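PDB 4ZAS: CalS13 from Micromonospora echinospora, which probably transfers an amino group to a sugar nucleotide with pyridoxal 5'-phosphate as cofactor, and is seen here holding dTDP-4-keto-6-deoxyglucose. Local coordinates for residues 151-160 with 180-191; 327-338 with 375-384. All blocks are in the same frame, centred on the assembly; numbering follows the deposited sequence.

In the fold
The two contacts follow one another along the chain, interaction 1 closing before interaction 2 opens, and they lie in separate sheets. Their centres are 33 Å apart and their nearest atoms about 14 Å, so they do not touch. Interaction 1 joins neighbouring parallel strands, 155-161 and 189-193, near the middle of the mixed seven-stranded sheet. Interaction 2 pairs strands 328-332 and 379-382 of a three-stranded antiparallel sheet late in the chain. Such a division is that of fold type I aminotransferases. The bound sugar nucleotide is about 6 Å from the Met327 side chain and about 13 Å from that of Val159, so interaction 2 comes closer to the ligand, although neither contact includes an annotated site residue.

Interaction 1: 151-160 with 180-191; sequences ISPATRAIVV and ATAGYDRRPLVV
Strands 155-160 and 189-191 run parallel, their axes coming within 4.6 Å, with Ala157, Ile158 and Val159 paired to Leu189, Val190 and Val191. Ile158 uses both of its backbone groups on the partner strand: its N gives to Leu189 O at 2.7 Å, and its O takes Val191 N in a nearly straight bond (174°). Leu189 N to Arg156 O and Val160 N to Val191 O extend the pairing.

Ala157 CB rests 3.8 Å from Leu189 CB on the face covered by helix 82-94, where a methyl leaves room for Leu90 and Ala93. Ile158 and Val190 face the other way, onto helix 170-180, the connecting helix of this beta-alpha-beta crossover. Ile158 CG1 stands anti to the carbonyl carbon (chi1 -63°), which brings CD1 alongside Pro188 CG, 4.1 Å away.

Beyond the strands, the Tyr184 ring is wedged between two pieces of backbone. Pro153 CA sits over one face as a CH-pi contact, 4.2 Å from the centroid, while Ala180 O and Thr181 CA lie over the rim of the opposite face. Ile151 CG2 fits against Ala180 CB, 3.7 Å away, and also against the methyl of Thr181, whose OG1 bonds back to Val177 O of the helix. The Ser152-Thr155 turn is itself braced, Ser152 N giving to Thr155 OG1 at 3.0 Å and Arg156 NH1 to Pro153 O in the carbonyl plane.

Direction and register are thus set by backbone bonds, whereas the side chains meeting across the contact add mainly apolar shape-fitting, which suits aliphatic residues, proline and a flat ring.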
loop_
_atom_site.group_PDB
_atom_site.type_symbol
_atom_site.label_atom_id
_atom_site.label_comp_id
_atom_site.label_asym_id
_atom_site.label_seq_id
_atom_site.Cartn_x
_atom_site.Cartn_y
_atom_site.Cartn_z
ATOM N N ILE A 151 -4.268 -30.916 -0.130
ATOM C CA ILE A 151 -3.811 -30.453 1.176
ATOM C C ILE A 151 -2.701 -31.366 1.631
ATOM O O ILE A 151 -2.763 -32.580 1.476
ATOM C CB ILE A 151 -4.939 -30.378 2.196
ATOM C CG1 ILE A 151 -5.793 -29.146 1.918
ATOM C CG2 ILE A 151 -4.370 -30.243 3.592
ATOM C CD1 ILE A 151 -6.919 -28.975 2.893
ATOM N N SER A 152 -1.654 -30.742 2.131
ATOM C CA SER A 152 -0.393 -31.396 2.417
ATOM C C SER A 152 0.167 -30.814 3.719
ATOM O O SER A 152 -0.287 -29.758 4.168
ATOM C CB SER A 152 0.554 -31.182 1.228
ATOM O OG SER A 152 1.899 -31.449 1.544
ATOM N N PRO A 153 1.128 -31.509 4.350
ATOM C CA PRO A 153 1.859 -30.906 5.472
ATOM C C PRO A 153 2.533 -29.583 5.086
ATOM O O PRO A 153 2.868 -28.794 5.971
ATOM C CB PRO A 153 2.915 -31.961 5.814
ATOM C CG PRO A 153 2.311 -33.240 5.386
ATOM C CD PRO A 153 1.460 -32.934 4.177
ATOM N N ALA A 154 2.717 -29.360 3.784
ATOM C CA ALA A 154 3.349 -28.156 3.259
ATOM C C ALA A 154 2.393 -26.978 3.109
ATOM O O ALA A 154 2.823 -25.854 2.862
ATOM C CB ALA A 154 3.997 -28.462 1.920
ATOM N N THR A 155 1.100 -27.231 3.221
ATOM C CA THR A 155 0.117 -26.166 3.089
ATOM C C THR A 155 0.149 -25.241 4.296
ATOM O O THR A 155 -0.237 -25.654 5.388
ATOM C CB THR A 155 -1.296 -26.732 2.948
ATOM O OG1 THR A 155 -1.321 -27.724 1.906
ATOM C CG2 THR A 155 -2.293 -25.615 2.643
ATOM N N ARG A 156 0.598 -24.000 4.122
ATOM C CA ARG A 156 0.594 -23.058 5.236
ATOM C C ARG A 156 -0.740 -22.359 5.297
ATOM O O ARG A 156 -1.221 -21.983 6.369
ATOM C CB ARG A 156 1.705 -22.023 5.098
ATOM C CG ARG A 156 3.066 -22.639 5.053
ATOM C CD ARG A 156 3.494 -23.160 6.414
ATOM N NE ARG A 156 4.745 -23.895 6.289
ATOM C CZ ARG A 156 4.813 -25.214 6.118
ATOM N NH1 ARG A 156 3.700 -25.940 6.102
ATOM N NH2 ARG A 156 5.990 -25.816 5.988
ATOM N N ALA A 157 -1.348 -22.190 4.134
ATOM C CA ALA A 157 -2.609 -21.467 4.056
ATOM C C ALA A 157 -3.436 -21.895 2.842
ATOM O O ALA A 157 -2.906 -22.426 1.856
ATOM C CB ALA A 157 -2.352 -19.950 4.030
ATOM N N ILE A 158 -4.745 -21.675 2.946
ATOM C CA ILE A 158 -5.697 -21.924 1.871
ATOM C C ILE A 158 -6.454 -20.644 1.582
ATOM O O ILE A 158 -6.997 -20.016 2.506
ATOM C CB ILE A 158 -6.676 -23.062 2.249
ATOM C CG1 ILE A 158 -5.929 -24.377 2.441
ATOM C CG2 ILE A 158 -7.763 -23.222 1.201
ATOM C CD1 ILE A 158 -6.702 -25.402 3.270
ATOM N N VAL A 159 -6.478 -20.232 0.320
ATOM C CA VAL A 159 -7.238 -19.032 -0.057
ATOM C C VAL A 159 -8.422 -19.373 -0.973
ATOM O O VAL A 159 -8.223 -19.862 -2.084
ATOM C CB VAL A 159 -6.341 -17.981 -0.764
ATOM C CG1 VAL A 159 -7.173 -16.775 -1.160
ATOM C CG2 VAL A 159 -5.191 -17.540 0.125
ATOM N N VAL A 160 -9.640 -19.086 -0.522
ATOM C CA VAL A 160 -10.826 -19.206 -1.370
ATOM C C VAL A 160 -11.371 -17.818 -1.742
ATOM O O VAL A 160 -11.357 -16.880 -0.932
ATOM C CB VAL A 160 -11.947 -20.016 -0.693
ATOM C CG1 VAL A 160 -11.483 -21.436 -0.350
ATOM C CG2 VAL A 160 -12.433 -19.276 0.538
ATOM N N ALA A 180 -8.664 -33.299 6.197
ATOM C CA ALA A 180 -7.344 -33.407 5.565
ATOM C C ALA A 180 -6.182 -33.181 6.545
ATOM O O ALA A 180 -5.100 -33.745 6.380
ATOM C CB ALA A 180 -7.238 -32.418 4.397
ATOM N N THR A 181 -6.390 -32.324 7.539
ATOM C CA THR A 181 -5.306 -31.923 8.426
ATOM C C THR A 181 -5.439 -32.496 9.844
ATOM O O THR A 181 -4.968 -31.904 10.806
ATOM C CB THR A 181 -5.232 -30.386 8.507
ATOM O OG1 THR A 181 -6.377 -29.879 9.210
ATOM C CG2 THR A 181 -5.220 -29.796 7.119
ATOM N N ALA A 182 -6.006 -33.688 9.957
ATOM C CA ALA A 182 -6.281 -34.294 11.257
ATOM C C ALA A 182 -5.043 -34.420 12.150
ATOM O O ALA A 182 -5.061 -33.958 13.288
ATOM C CB ALA A 182 -6.920 -35.637 11.070
ATOM N N GLY A 183 -3.972 -35.032 11.657
ATOM C CA GLY A 183 -2.792 -35.218 12.490
ATOM C C GLY A 183 -1.792 -34.069 12.536
ATOM O O GLY A 183 -0.899 -34.042 13.381
ATOM N N TYR A 184 -1.985 -33.099 11.651
ATOM C CA TYR A 184 -0.957 -32.129 11.274
ATOM C C TYR A 184 -0.276 -31.264 12.349
ATOM O O TYR A 184 0.706 -30.584 12.049
ATOM C CB TYR A 184 -1.558 -31.180 10.233
ATOM C CG TYR A 184 -1.601 -31.732 8.828
ATOM C CD1 TYR A 184 -1.350 -33.076 8.570
ATOM C CD2 TYR A 184 -1.868 -30.895 7.752
ATOM C CE1 TYR A 184 -1.377 -33.564 7.281
ATOM C CE2 TYR A 184 -1.899 -31.375 6.465
ATOM C CZ TYR A 184 -1.651 -32.701 6.235
ATOM O OH TYR A 184 -1.683 -33.156 4.943
ATOM N N ASP A 185 -0.803 -31.251 13.565
ATOM C CA ASP A 185 -0.213 -30.505 14.693
ATOM C C ASP A 185 -0.257 -28.967 14.502
ATOM O O ASP A 185 -0.084 -28.216 15.463
ATOM C CB ASP A 185 1.219 -31.021 15.016
ATOM C CG ASP A 185 2.339 -30.243 14.328
ATOM O OD1 ASP A 185 2.570 -29.066 14.672
ATOM O OD2 ASP A 185 3.037 -30.845 13.481
ATOM N N ARG A 186 -0.494 -28.493 13.284
ATOM C CA ARG A 186 -1.063 -27.157 13.139
ATOM C C ARG A 186 -1.905 -27.052 11.868
ATOM O O ARG A 186 -1.478 -27.423 10.767
ATOM C CB ARG A 186 0.006 -26.055 13.176
ATOM C CG ARG A 186 0.935 -25.947 11.997
ATOM C CD ARG A 186 1.878 -24.764 12.203
ATOM N NE ARG A 186 1.152 -23.519 12.469
ATOM C CZ ARG A 186 1.559 -22.572 13.315
ATOM N NH1 ARG A 186 2.686 -22.729 14.009
ATOM N NH2 ARG A 186 0.828 -21.474 13.487
ATOM N N ARG A 187 -3.130 -26.580 12.059
ATOM C CA ARG A 187 -4.079 -26.361 10.981
ATOM C C ARG A 187 -3.613 -25.213 10.077
ATOM O O ARG A 187 -3.224 -24.166 10.567
ATOM C CB ARG A 187 -5.459 -26.055 11.572
ATOM C CG ARG A 187 -6.635 -26.168 10.619
ATOM C CD ARG A 187 -7.905 -25.935 11.404
ATOM N NE ARG A 187 -9.126 -26.009 10.605
ATOM C CZ ARG A 187 -9.608 -25.010 9.875
ATOM N NH1 ARG A 187 -10.736 -25.175 9.195
ATOM N NH2 ARG A 187 -8.968 -23.846 9.822
ATOM N N PRO A 188 -3.631 -25.415 8.754
ATOM C CA PRO A 188 -3.260 -24.303 7.886
ATOM C C PRO A 188 -4.203 -23.140 8.050
ATOM O O PRO A 188 -5.337 -23.318 8.508
ATOM C CB PRO A 188 -3.386 -24.888 6.480
ATOM C CG PRO A 188 -4.349 -26.002 6.633
ATOM C CD PRO A 188 -4.041 -26.595 7.981
ATOM N N LEU A 189 -3.711 -21.956 7.702
ATOM C CA LEU A 189 -4.500 -20.733 7.770
ATOM C C LEU A 189 -5.562 -20.723 6.674
ATOM O O LEU A 189 -5.251 -20.949 5.506
ATOM C CB LEU A 189 -3.600 -19.509 7.601
ATOM C CG LEU A 189 -4.301 -18.164 7.735
ATOM C CD1 LEU A 189 -4.742 -17.963 9.168
ATOM C CD2 LEU A 189 -3.422 -17.017 7.266
ATOM N N VAL A 190 -6.813 -20.464 7.039
ATOM C CA VAL A 190 -7.874 -20.346 6.040
ATOM C C VAL A 190 -8.246 -18.879 5.814
ATOM O O VAL A 190 -8.771 -18.221 6.723
ATOM C CB VAL A 190 -9.091 -21.178 6.456
ATOM C CG1 VAL A 190 -10.176 -21.069 5.428
ATOM C CG2 VAL A 190 -8.680 -22.628 6.663
ATOM N N VAL A 191 -8.002 -18.389 4.596
ATOM C CA VAL A 191 -8.257 -16.990 4.225
ATOM C C VAL A 191 -9.347 -16.884 3.162
ATOM O O VAL A 191 -9.194 -17.450 2.069
ATOM C CB VAL A 191 -6.975 -16.312 3.666
ATOM C CG1 VAL A 191 -7.280 -14.874 3.312
ATOM C CG2 VAL A 191 -5.850 -16.385 4.659
#

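Interaction 2: 327-338 with 375-384; sequences MYPLKVRDRPAF and VADRVVHIPV
Arg335 reaches across to the chain leading into strand 379-382 and spends one nitrogen on two carbonyls. Its NH1 gives to Val379 O at 2.7 Å, on a lone pair and in the guanidinium plane, and to Ala376 O at 2.9 Å, somewhat tilted from that plane. A bend at chi3 (58°) swings the guanidinium flat beneath Asp377 O, which lies over its centre. Asp377 OD1 lies well out of the guanidinium plane, 4.3 Å from Arg335 NH2, so no N-H points at it and it probably adds only a general attraction of opposite charges. A leucine in place of Arg335 would probably leave the carbonyls of Ala376 and Val379 without this donor and the bend at 376-378 less firmly held. That bend is also tied internally, Val375 O accepting from both Arg378 N and Val379 N.

Strands 328-332 and 379-382 are antiparallel neighbours, 328-332 being the middle strand of a three-stranded sheet. Tyr328 with Ile382 and Leu330 with Val380 are hydrogen-bonded pairs, each exchanging two bonds; Tyr328 O takes Ile382 N at 2.9 Å. Pro329 faces His381 in a non-hydrogen-bonded pair, where no amide N-H is asked of it by this partner strand. Val332 N goes to Arg378 O.

On the face of Leu330 and Val380, Phe338 CE2 meets Val380 CG1 at 3.7 Å, and Val332 CG1 lies over the centre of the phenyl ring. On the other face Lys331 CB lies over the rim of the Arg378 guanidinium, 3.6 Å from Arg378 NH2. That NH2 gives to a water at 3.0 Å, which in turn donates to Lys331 O, and forms a salt bridge with Glu313; NH1 is taken by Arg374 O. Lys331 NZ bonds Pro137 O, Tyr328 OH bonds Asp303, and His381, with Met327 CE over its ring, has ND1 on Ser350 O and NE2 on Trp163 NE1.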
loop_
_atom_site.group_PDB
_atom_site.type_symbol
_atom_site.label_atom_id
_atom_site.label_comp_id
_atom_site.label_asym_id
_atom_site.label_seq_id
_atom_site.Cartn_x
_atom_site.Cartn_y
_atom_site.Cartn_z
ATOM N N MET A 327 -21.188 -8.582 -10.285
ATOM C CA MET A 327 -21.446 -8.680 -11.710
ATOM C C MET A 327 -22.303 -9.924 -11.902
ATOM O O MET A 327 -22.418 -10.723 -10.994
ATOM C CB MET A 327 -20.138 -8.759 -12.501
ATOM C CG MET A 327 -19.338 -7.477 -12.454
ATOM S SD MET A 327 -17.747 -7.555 -13.300
ATOM C CE MET A 327 -16.898 -8.732 -12.288
ATOM N N TYR A 328 -22.929 -10.085 -13.059
ATOM C CA TYR A 328 -23.723 -11.284 -13.310
ATOM C C TYR A 328 -22.974 -12.216 -14.275
ATOM O O TYR A 328 -22.627 -11.806 -15.389
ATOM C CB TYR A 328 -25.099 -10.918 -13.875
ATOM C CG TYR A 328 -26.055 -12.085 -13.933
ATOM C CD1 TYR A 328 -26.075 -12.933 -15.023
ATOM C CD2 TYR A 328 -26.916 -12.348 -12.883
ATOM C CE1 TYR A 328 -26.933 -14.004 -15.076
ATOM C CE2 TYR A 328 -27.775 -13.422 -12.920
ATOM C CZ TYR A 328 -27.787 -14.248 -14.018
ATOM O OH TYR A 328 -28.664 -15.312 -14.058
ATOM N N PRO A 329 -22.706 -13.461 -13.841
ATOM C CA PRO A 329 -21.974 -14.486 -14.593
ATOM C C PRO A 329 -22.851 -15.288 -15.568
ATOM O O PRO A 329 -24.011 -15.573 -15.253
ATOM C CB PRO A 329 -21.451 -15.407 -13.494
ATOM C CG PRO A 329 -22.488 -15.342 -12.466
ATOM C CD PRO A 329 -23.041 -13.935 -12.490
ATOM N N LEU A 330 -22.294 -15.620 -16.736
ATOM C CA LEU A 330 -22.882 -16.566 -17.671
ATOM C C LEU A 330 -21.772 -17.445 -18.244
ATOM O O LEU A 330 -20.620 -17.019 -18.312
ATOM C CB LEU A 330 -23.604 -15.855 -18.816
ATOM C CG LEU A 330 -24.884 -15.088 -18.510
ATOM C CD1 LEU A 330 -25.441 -14.483 -19.802
ATOM C CD2 LEU A 330 -25.898 -15.990 -17.810
ATOM N N LYS A 331 -22.095 -18.668 -18.645
ATOM C CA LYS A 331 -21.156 -19.423 -19.467
ATOM C C LYS A 331 -21.761 -19.601 -20.859
ATOM O O LYS A 331 -22.809 -20.230 -21.008
ATOM C CB LYS A 331 -20.811 -20.759 -18.823
ATOM C CG LYS A 331 -20.138 -20.601 -17.478
ATOM C CD LYS A 331 -20.016 -21.919 -16.773
ATOM C CE LYS A 331 -21.373 -22.366 -16.235
ATOM N NZ LYS A 331 -21.334 -23.756 -15.693
ATOM N N VAL A 332 -21.104 -19.046 -21.874
ATOM C CA VAL A 332 -21.695 -18.962 -23.207
ATOM C C VAL A 332 -20.848 -19.622 -24.283
ATOM O O VAL A 332 -19.623 -19.570 -24.232
ATOM C CB VAL A 332 -21.941 -17.488 -23.601
ATOM C CG1 VAL A 332 -22.835 -16.825 -22.591
ATOM C CG2 VAL A 332 -20.632 -16.712 -23.683
ATOM N N ARG A 333 -21.503 -20.253 -25.253
ATOM C CA ARG A 333 -20.841 -20.697 -26.478
ATOM C C ARG A 333 -20.402 -19.459 -27.261
ATOM O O ARG A 333 -21.063 -18.423 -27.191
ATOM C CB ARG A 333 -21.771 -21.575 -27.332
ATOM C CG ARG A 333 -22.972 -20.815 -27.907
ATOM C CD ARG A 333 -23.711 -21.494 -29.087
ATOM N NE ARG A 333 -24.760 -20.582 -29.545
ATOM C CZ ARG A 333 -24.554 -19.572 -30.401
ATOM N NH1 ARG A 333 -23.350 -19.358 -30.925
ATOM N NH2 ARG A 333 -25.556 -18.769 -30.742
ATOM N N ASP A 334 -19.291 -19.567 -27.984
ATOM C CA ASP A 334 -18.800 -18.490 -28.857
ATOM C C ASP A 334 -18.734 -17.134 -28.140
ATOM O O ASP A 334 -19.323 -16.150 -28.599
ATOM C CB ASP A 334 -19.672 -18.350 -30.110
ATOM C CG ASP A 334 -18.911 -17.742 -31.298
ATOM O OD1 ASP A 334 -17.852 -17.113 -31.084
ATOM O OD2 ASP A 334 -19.390 -17.856 -32.453
ATOM N N ARG A 335 -18.043 -17.089 -27.008
ATOM C CA ARG A 335 -17.953 -15.852 -26.227
ATOM C C ARG A 335 -17.506 -14.608 -27.020
ATOM O O ARG A 335 -18.026 -13.521 -26.768
ATOM C CB ARG A 335 -17.024 -16.033 -25.026
ATOM C CG ARG A 335 -16.988 -14.805 -24.139
ATOM C CD ARG A 335 -16.089 -14.998 -22.926
ATOM N NE ARG A 335 -14.730 -15.318 -23.342
ATOM C CZ ARG A 335 -13.832 -15.920 -22.573
ATOM N NH1 ARG A 335 -14.135 -16.233 -21.324
ATOM N NH2 ARG A 335 -12.627 -16.183 -23.053
ATOM N N PRO A 336 -16.528 -14.742 -27.949
ATOM C CA PRO A 336 -16.169 -13.512 -28.671
ATOM C C PRO A 336 -17.331 -12.899 -29.468
ATOM O O PRO A 336 -17.494 -11.678 -29.446
ATOM C CB PRO A 336 -15.057 -13.974 -29.620
ATOM C CG PRO A 336 -14.472 -15.177 -28.973
ATOM C CD PRO A 336 -15.621 -15.857 -28.287
ATOM N N ALA A 337 -18.127 -13.727 -30.145
ATOM C CA ALA A 337 -19.280 -13.217 -30.883
ATOM C C ALA A 337 -20.318 -12.680 -29.897
ATOM O O ALA A 337 -20.990 -11.689 -30.183
ATOM C CB ALA A 337 -19.880 -14.295 -31.797
ATOM N N PHE A 338 -20.427 -13.313 -28.733
ATOM C CA PHE A 338 -21.354 -12.855 -27.696
ATOM C C PHE A 338 -21.027 -11.428 -27.224
ATOM O O PHE A 338 -21.870 -10.535 -27.249
ATOM C CB PHE A 338 -21.315 -13.804 -26.496
ATOM C CG PHE A 338 -22.213 -13.392 -25.348
ATOM C CD1 PHE A 338 -23.562 -13.685 -25.360
ATOM C CD2 PHE A 338 -21.703 -12.679 -24.267
ATOM C CE1 PHE A 338 -24.381 -13.311 -24.308
ATOM C CE2 PHE A 338 -22.522 -12.293 -23.220
ATOM C CZ PHE A 338 -23.865 -12.614 -23.246
ATOM N N VAL A 375 -14.484 -24.047 -18.279
ATOM C CA VAL A 375 -15.211 -22.762 -18.255
ATOM C C VAL A 375 -14.420 -21.507 -18.694
ATOM O O VAL A 375 -15.029 -20.481 -19.008
ATOM C CB VAL A 375 -15.803 -22.479 -16.859
ATOM C CG1 VAL A 375 -16.794 -23.533 -16.497
ATOM C CG2 VAL A 375 -14.717 -22.371 -15.826
ATOM N N ALA A 376 -13.093 -21.583 -18.726
ATOM C CA ALA A 376 -12.252 -20.391 -18.922
ATOM C C ALA A 376 -12.597 -19.598 -20.180
ATOM O O ALA A 376 -12.627 -18.371 -20.136
ATOM C CB ALA A 376 -10.788 -20.780 -18.947
ATOM N N ASP A 377 -12.895 -20.295 -21.279
ATOM C CA ASP A 377 -13.203 -19.635 -22.553
ATOM C C ASP A 377 -14.704 -19.380 -22.738
ATOM O O ASP A 377 -15.131 -18.879 -23.777
ATOM C CB ASP A 377 -12.674 -20.457 -23.732
ATOM C CG ASP A 377 -11.194 -20.778 -23.605
ATOM O OD1 ASP A 377 -10.430 -19.875 -23.192
ATOM O OD2 ASP A 377 -10.789 -21.914 -23.947
ATOM N N ARG A 378 -15.499 -19.740 -21.734
ATOM C CA ARG A 378 -16.951 -19.599 -21.822
ATOM C C ARG A 378 -17.477 -18.540 -20.834
ATOM O O ARG A 378 -18.545 -17.964 -21.044
ATOM C CB ARG A 378 -17.632 -20.956 -21.588
ATOM C CG ARG A 378 -17.385 -21.985 -22.691
ATOM C CD ARG A 378 -17.758 -23.398 -22.247
ATOM N NE ARG A 378 -19.145 -23.503 -21.815
ATOM C CZ ARG A 378 -19.528 -23.979 -20.631
ATOM N NH1 ARG A 378 -18.625 -24.424 -19.760
ATOM N NH2 ARG A 378 -20.821 -24.032 -20.326
ATOM N N VAL A 379 -16.739 -18.296 -19.750
ATOM C CA VAL A 379 -17.195 -17.368 -18.706
ATOM C C VAL A 379 -17.236 -15.933 -19.210
ATOM O O VAL A 379 -16.372 -15.498 -19.978
ATOM C CB VAL A 379 -16.324 -17.448 -17.458
ATOM C CG1 VAL A 379 -14.905 -16.996 -17.779
ATOM C CG2 VAL A 379 -16.912 -16.600 -16.378
ATOM N N VAL A 380 -18.274 -15.207 -18.819
ATOM C CA VAL A 380 -18.408 -13.840 -19.265
ATOM C C VAL A 380 -19.252 -13.106 -18.238
ATOM O O VAL A 380 -20.034 -13.729 -17.534
ATOM C CB VAL A 380 -19.014 -13.770 -20.678
ATOM C CG1 VAL A 380 -20.515 -14.113 -20.660
ATOM C CG2 VAL A 380 -18.801 -12.414 -21.244
ATOM N N HIS A 381 -19.083 -11.794 -18.121
ATOM C CA HIS A 381 -19.831 -11.040 -17.125
ATOM C C HIS A 381 -20.609 -9.898 -17.755
ATOM O O HIS A 381 -20.091 -9.185 -18.620
ATOM C CB HIS A 381 -18.883 -10.507 -16.054
ATOM C CG HIS A 381 -18.125 -11.586 -15.343
ATOM N ND1 HIS A 381 -16.954 -12.119 -15.836
ATOM C CD2 HIS A 381 -18.390 -12.257 -14.197
ATOM C CE1 HIS A 381 -16.518 -13.058 -15.013
ATOM N NE2 HIS A 381 -17.372 -13.163 -14.010
ATOM N N ILE A 382 -21.838 -9.702 -17.291
ATOM C CA ILE A 382 -22.720 -8.706 -17.872
ATOM C C ILE A 382 -23.173 -7.778 -16.737
ATOM O O ILE A 382 -23.244 -8.195 -15.579
ATOM C CB ILE A 382 -23.908 -9.359 -18.599
ATOM C CG1 ILE A 382 -24.850 -10.011 -17.589
ATOM C CG2 ILE A 382 -23.417 -10.368 -19.622
ATOM C CD1 ILE A 382 -26.102 -10.528 -18.191
ATOM N N PRO A 383 -23.476 -6.513 -17.065
ATOM C CA PRO A 383 -23.868 -5.505 -16.079
ATOM C C PRO A 383 -25.092 -5.919 -15.307
ATOM O O PRO A 383 -26.047 -6.360 -15.931
ATOM C CB PRO A 383 -24.174 -4.278 -16.934
ATOM C CG PRO A 383 -23.409 -4.488 -18.181
ATOM C CD PRO A 383 -23.456 -5.960 -18.425
ATOM N N VAL A 384 -25.065 -5.770 -13.986
ATOM C CA VAL A 384 -26.176 -6.176 -13.134
ATOM C C VAL A 384 -26.367 -5.172 -11.999
ATOM O O VAL A 384 -27.361 -5.242 -11.274
ATOM C CB VAL A 384 -25.945 -7.613 -12.580
ATOM C CG1 VAL A 384 -24.898 -7.598 -11.484
ATOM C CG2 VAL A 384 -27.261 -8.262 -12.099
HETATM O O HOH W 1 -22.228 -22.826 -22.693
#